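Local coordinates for periplasmic solute binding protein (Pectobacterium atrosepticum, PDB 4RY1), which probably binds a sugar in the periplasm and delivers it to an ABC-type importer, at residues Asn24-Gln27 with Thr32-Val35; Ala3-Ser8 with Ala303-Phe308. All blocks are in the same frame, centred on the assembly; numbering follows the deposited sequence.

Overall arrangement
Both contacts lie on the same side of the chain's centre, at the end of the protein where the chain begins, and their centres are about 8 Å apart. Along the sequence, strand 3-10, helix 13-29 and strand 33-40 follow one another, and contact 1 joins the last two of them. Contact 2 brings helix 299-310, almost three hundred residues later, against the first. The two strands are parallel neighbours in one sheet, tied by backbone hydrogen bonds, and both helices pack on it and against each other. A lobe of the periplasmic binding protein fold is thus assembled from both early and late parts of the chain.

Contact 1 (Asn24-Gln27 with Thr32-Val35); sequences NAFQ and TITV
The Phe26 ring packs against Ile33 and Val35, joining helix to strand in the beta-alpha-beta crossover made by strand 3-10, helix 13-29 and strand 33-40. With CG anti to the backbone N (chi1 175°), the ring projects toward the strand. Its CZ meets Ile33 CD1 at 3.8 Å, while Ile33 CG2 lies in the ring plane at the edge, 4.0 Å from CE2. Val35 CG2 packs on ring atom CD2 at 3.9 Å, the two side chains crossing at about a right angle. A broad, flat aromatic suits this place because it spans two branched strand residues at once; Met304 and Leu305 of helix 299-310 also touch it.

Gln27, one residue on, works at the more exposed border. Its long arm, extended beyond CG, carries a carbonyl oxygen to the strand's N-H, while its methylenes lie along apolar neighbours, CG being 4.2 Å from Val35 CG2. Water 1 accepts a hydrogen bond from Val35 N at 3.2 Å. The same water lies 2.5 Å from Gln27 OE1, shorter than usual, which leaves that side of the bridge doubtful. The direct link does not depend on it: Val35 N donates to Gln27 OE1 over 3.1 Å. The N-H...O angle is 148°, and the donor stands above the plane of the amide carbonyl.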
# COMPACT_ATOMS: atom_id res chain seq x y z
N ASN A 24 21.81 -13.48 -7.54
CA ASN A 24 23.19 -13.92 -7.70
C ASN A 24 23.67 -14.78 -6.52
O ASN A 24 24.41 -15.77 -6.72
CB ASN A 24 24.14 -12.73 -7.93
CG ASN A 24 24.01 -12.17 -9.33
OD1 ASN A 24 23.90 -12.91 -10.31
ND2 ASN A 24 24.01 -10.85 -9.45
N ALA A 25 23.30 -14.39 -5.31
CA ALA A 25 23.65 -15.18 -4.13
C ALA A 25 22.96 -16.55 -4.19
O ALA A 25 23.55 -17.57 -3.85
CB ALA A 25 23.30 -14.41 -2.86
N PHE A 26 21.71 -16.57 -4.64
CA PHE A 26 21.00 -17.84 -4.81
C PHE A 26 21.71 -18.75 -5.79
O PHE A 26 21.84 -19.96 -5.53
CB PHE A 26 19.56 -17.57 -5.27
CG PHE A 26 18.78 -18.82 -5.58
CD1 PHE A 26 18.24 -19.60 -4.58
CD2 PHE A 26 18.61 -19.24 -6.90
CE1 PHE A 26 17.50 -20.75 -4.88
CE2 PHE A 26 17.92 -20.40 -7.18
CZ PHE A 26 17.35 -21.14 -6.17
N GLN A 27 22.15 -18.18 -6.90
CA GLN A 27 22.85 -18.96 -7.93
C GLN A 27 24.19 -19.52 -7.44
O GLN A 27 24.57 -20.63 -7.78
CB GLN A 27 22.98 -18.14 -9.22
CG GLN A 27 21.61 -18.01 -9.91
CD GLN A 27 21.63 -17.36 -11.27
OE1 GLN A 27 21.18 -17.95 -12.25
NE2 GLN A 27 22.15 -16.19 -11.35
N THR A 32 23.25 -25.18 -10.18
CA THR A 32 22.60 -25.86 -11.31
C THR A 32 21.26 -25.24 -11.71
O THR A 32 20.59 -25.72 -12.64
CB THR A 32 22.38 -27.35 -11.06
OG1 THR A 32 21.48 -27.54 -9.96
CG2 THR A 32 23.71 -28.02 -10.78
N ILE A 33 20.90 -24.14 -11.04
CA ILE A 33 19.63 -23.48 -11.34
C ILE A 33 19.86 -22.13 -12.06
O ILE A 33 20.58 -21.28 -11.56
CB ILE A 33 18.77 -23.26 -10.07
CG1 ILE A 33 18.49 -24.58 -9.34
CG2 ILE A 33 17.44 -22.62 -10.47
CD1 ILE A 33 17.77 -24.47 -8.02
N THR A 34 19.24 -21.99 -13.22
CA THR A 34 19.28 -20.76 -14.02
C THR A 34 18.09 -19.90 -13.59
O THR A 34 16.98 -20.40 -13.55
CB THR A 34 19.19 -21.07 -15.54
OG1 THR A 34 20.41 -21.69 -15.96
CG2 THR A 34 18.97 -19.81 -16.37
N VAL A 35 18.34 -18.62 -13.30
CA VAL A 35 17.26 -17.69 -12.94
C VAL A 35 17.22 -16.58 -13.97
O VAL A 35 18.22 -15.89 -14.20
CB VAL A 35 17.42 -17.06 -11.54
CG1 VAL A 35 16.26 -16.12 -11.25
CG2 VAL A 35 17.50 -18.16 -10.48
O HOH W 1 21.02 -17.62 -14.70

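Contact 2 (Ala3-Ser8 with Ala303-Phe308)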
# COMPACT_ATOMS: atom_id res chain seq x y z
N ALA A 3 18.45 -26.33 -14.68
CA ALA A 3 17.00 -26.06 -14.68
C ALA A 3 16.75 -24.55 -14.65
O ALA A 3 17.45 -23.85 -13.96
CB ALA A 3 16.33 -26.70 -13.50
N GLU A 4 15.73 -24.08 -15.35
CA GLU A 4 15.51 -22.64 -15.53
C GLU A 4 14.17 -22.17 -14.95
O GLU A 4 13.11 -22.72 -15.25
CB GLU A 4 15.61 -22.26 -17.02
CG GLU A 4 15.49 -20.76 -17.31
CD GLU A 4 15.57 -20.46 -18.80
OE1 GLU A 4 14.69 -19.75 -19.33
OE2 GLU A 4 16.52 -20.94 -19.44
N ILE A 5 14.26 -21.13 -14.12
CA ILE A 5 13.09 -20.45 -13.56
C ILE A 5 13.13 -18.96 -13.85
O ILE A 5 14.19 -18.31 -13.86
CB ILE A 5 12.87 -20.72 -12.07
CG1 ILE A 5 14.03 -20.23 -11.23
CG2 ILE A 5 12.69 -22.23 -11.83
CD1 ILE A 5 13.75 -20.28 -9.74
N ARG A 6 11.95 -18.41 -14.08
CA ARG A 6 11.77 -17.00 -14.39
C ARG A 6 11.11 -16.31 -13.20
O ARG A 6 10.27 -16.91 -12.52
CB ARG A 6 10.84 -16.85 -15.59
CG ARG A 6 11.41 -17.38 -16.89
CD ARG A 6 10.30 -17.61 -17.90
NE ARG A 6 9.55 -16.38 -18.09
CZ ARG A 6 8.26 -16.33 -18.43
NH1 ARG A 6 7.57 -17.44 -18.65
NH2 ARG A 6 7.67 -15.15 -18.53
N ILE A 7 11.55 -15.10 -12.90
CA ILE A 7 10.98 -14.30 -11.78
C ILE A 7 10.72 -12.87 -12.24
O ILE A 7 11.60 -12.24 -12.84
CB ILE A 7 11.88 -14.32 -10.50
CG1 ILE A 7 11.29 -13.44 -9.41
CG2 ILE A 7 13.30 -13.94 -10.82
CD1 ILE A 7 11.93 -13.65 -8.05
N SER A 8 9.51 -12.39 -12.00
CA SER A 8 9.15 -11.01 -12.25
C SER A 8 8.87 -10.20 -11.00
O SER A 8 8.35 -10.70 -10.00
CB SER A 8 7.95 -10.89 -13.20
OG SER A 8 6.72 -11.37 -12.63
N ALA A 303 10.10 -22.27 -5.20
CA ALA A 303 9.99 -22.15 -3.75
C ALA A 303 11.36 -21.96 -3.09
O ALA A 303 11.49 -21.20 -2.12
CB ALA A 303 9.29 -23.35 -3.15
N MET A 304 12.37 -22.69 -3.58
CA MET A 304 13.74 -22.52 -3.06
C MET A 304 14.22 -21.07 -3.25
O MET A 304 14.88 -20.50 -2.37
CB MET A 304 14.74 -23.51 -3.71
CG MET A 304 14.51 -24.97 -3.36
SD MET A 304 15.40 -26.20 -4.41
CE MET A 304 17.09 -25.80 -3.91
N LEU A 305 13.94 -20.48 -4.40
CA LEU A 305 14.34 -19.09 -4.64
C LEU A 305 13.61 -18.14 -3.67
O LEU A 305 14.20 -17.24 -3.07
CB LEU A 305 14.06 -18.69 -6.08
CG LEU A 305 14.33 -17.24 -6.47
CD1 LEU A 305 15.76 -16.80 -6.14
CD2 LEU A 305 13.96 -17.03 -7.94
N MET A 306 12.33 -18.38 -3.49
CA MET A 306 11.53 -17.57 -2.57
C MET A 306 12.05 -17.68 -1.13
O MET A 306 12.25 -16.66 -0.45
CB MET A 306 10.06 -17.96 -2.63
CG MET A 306 9.40 -17.56 -3.94
SD MET A 306 7.73 -18.33 -4.28
CE MET A 306 6.88 -17.97 -2.74
N ASN A 307 12.30 -18.91 -0.69
CA ASN A 307 12.85 -19.09 0.65
C ASN A 307 14.20 -18.41 0.79
O ASN A 307 14.52 -17.83 1.83
CB ASN A 307 12.98 -20.56 0.98
CG ASN A 307 13.57 -20.78 2.34
OD1 ASN A 307 12.89 -20.62 3.36
ND2 ASN A 307 14.84 -21.13 2.38
N PHE A 308 15.03 -18.49 -0.25
CA PHE A 308 16.34 -17.88 -0.19
C PHE A 308 16.23 -16.37 0.04
O PHE A 308 16.94 -15.79 0.88
CB PHE A 308 17.15 -18.21 -1.44
CG PHE A 308 18.59 -17.80 -1.35
CD1 PHE A 308 18.99 -16.53 -1.70
CD2 PHE A 308 19.54 -18.69 -0.86
CE1 PHE A 308 20.30 -16.15 -1.59
CE2 PHE A 308 20.86 -18.32 -0.76
CZ PHE A 308 21.24 -17.04 -1.13
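Leu305 CD2 sits against the ends of two isoleucines: Ile5 CD1 at 3.7 Å and Ile7 CD1 at 3.9 Å. This methyl makes the closest approach to both strand residues, and Leu305 CB adds a longer touch to Ile5 CD1 at 4.0 Å. The contact is wholly apolar, with no hydrogen bond between strand and helix, and all three residues are buried. Leucine suits the helix side as a buried apolar residue long enough to carry one methyl, CD2, in between the two CD1 ends; isoleucine, branched at CB, is well suited to a beta strand and still extends a flexible arm to the helix.

The two isoleucines reach the same methyl by different routes. In Ile5, CG1 lies between the backbone N and the carbonyl carbon (chi1 62°), whereas in Ile7 it is anti to the backbone N (chi1 178°). These different turns bring both CD1 atoms to Leu305, although their residues stand two apart on the strand. The leucine side chain meets each isoleucine at a slant.

Strand alternation positions this layer: Ile5 and Ile7 point toward the helix, and Arg6 between them points away. There Arg6 NE forms a salt bridge with Glu38, and NH1 is hydrogen-bonded to the backbone O of Gln57. Farther out, Ile7 also touches Val35 of strand 33-40 and Ile23 of helix 13-29. Ala303 and Met306 touch Leu89 of helix 86-89, while Phe308 packs on Ala25 and Ala29, so helix 299-310 touches helix 86-89 and helix 13-29 as well as strand 3-10.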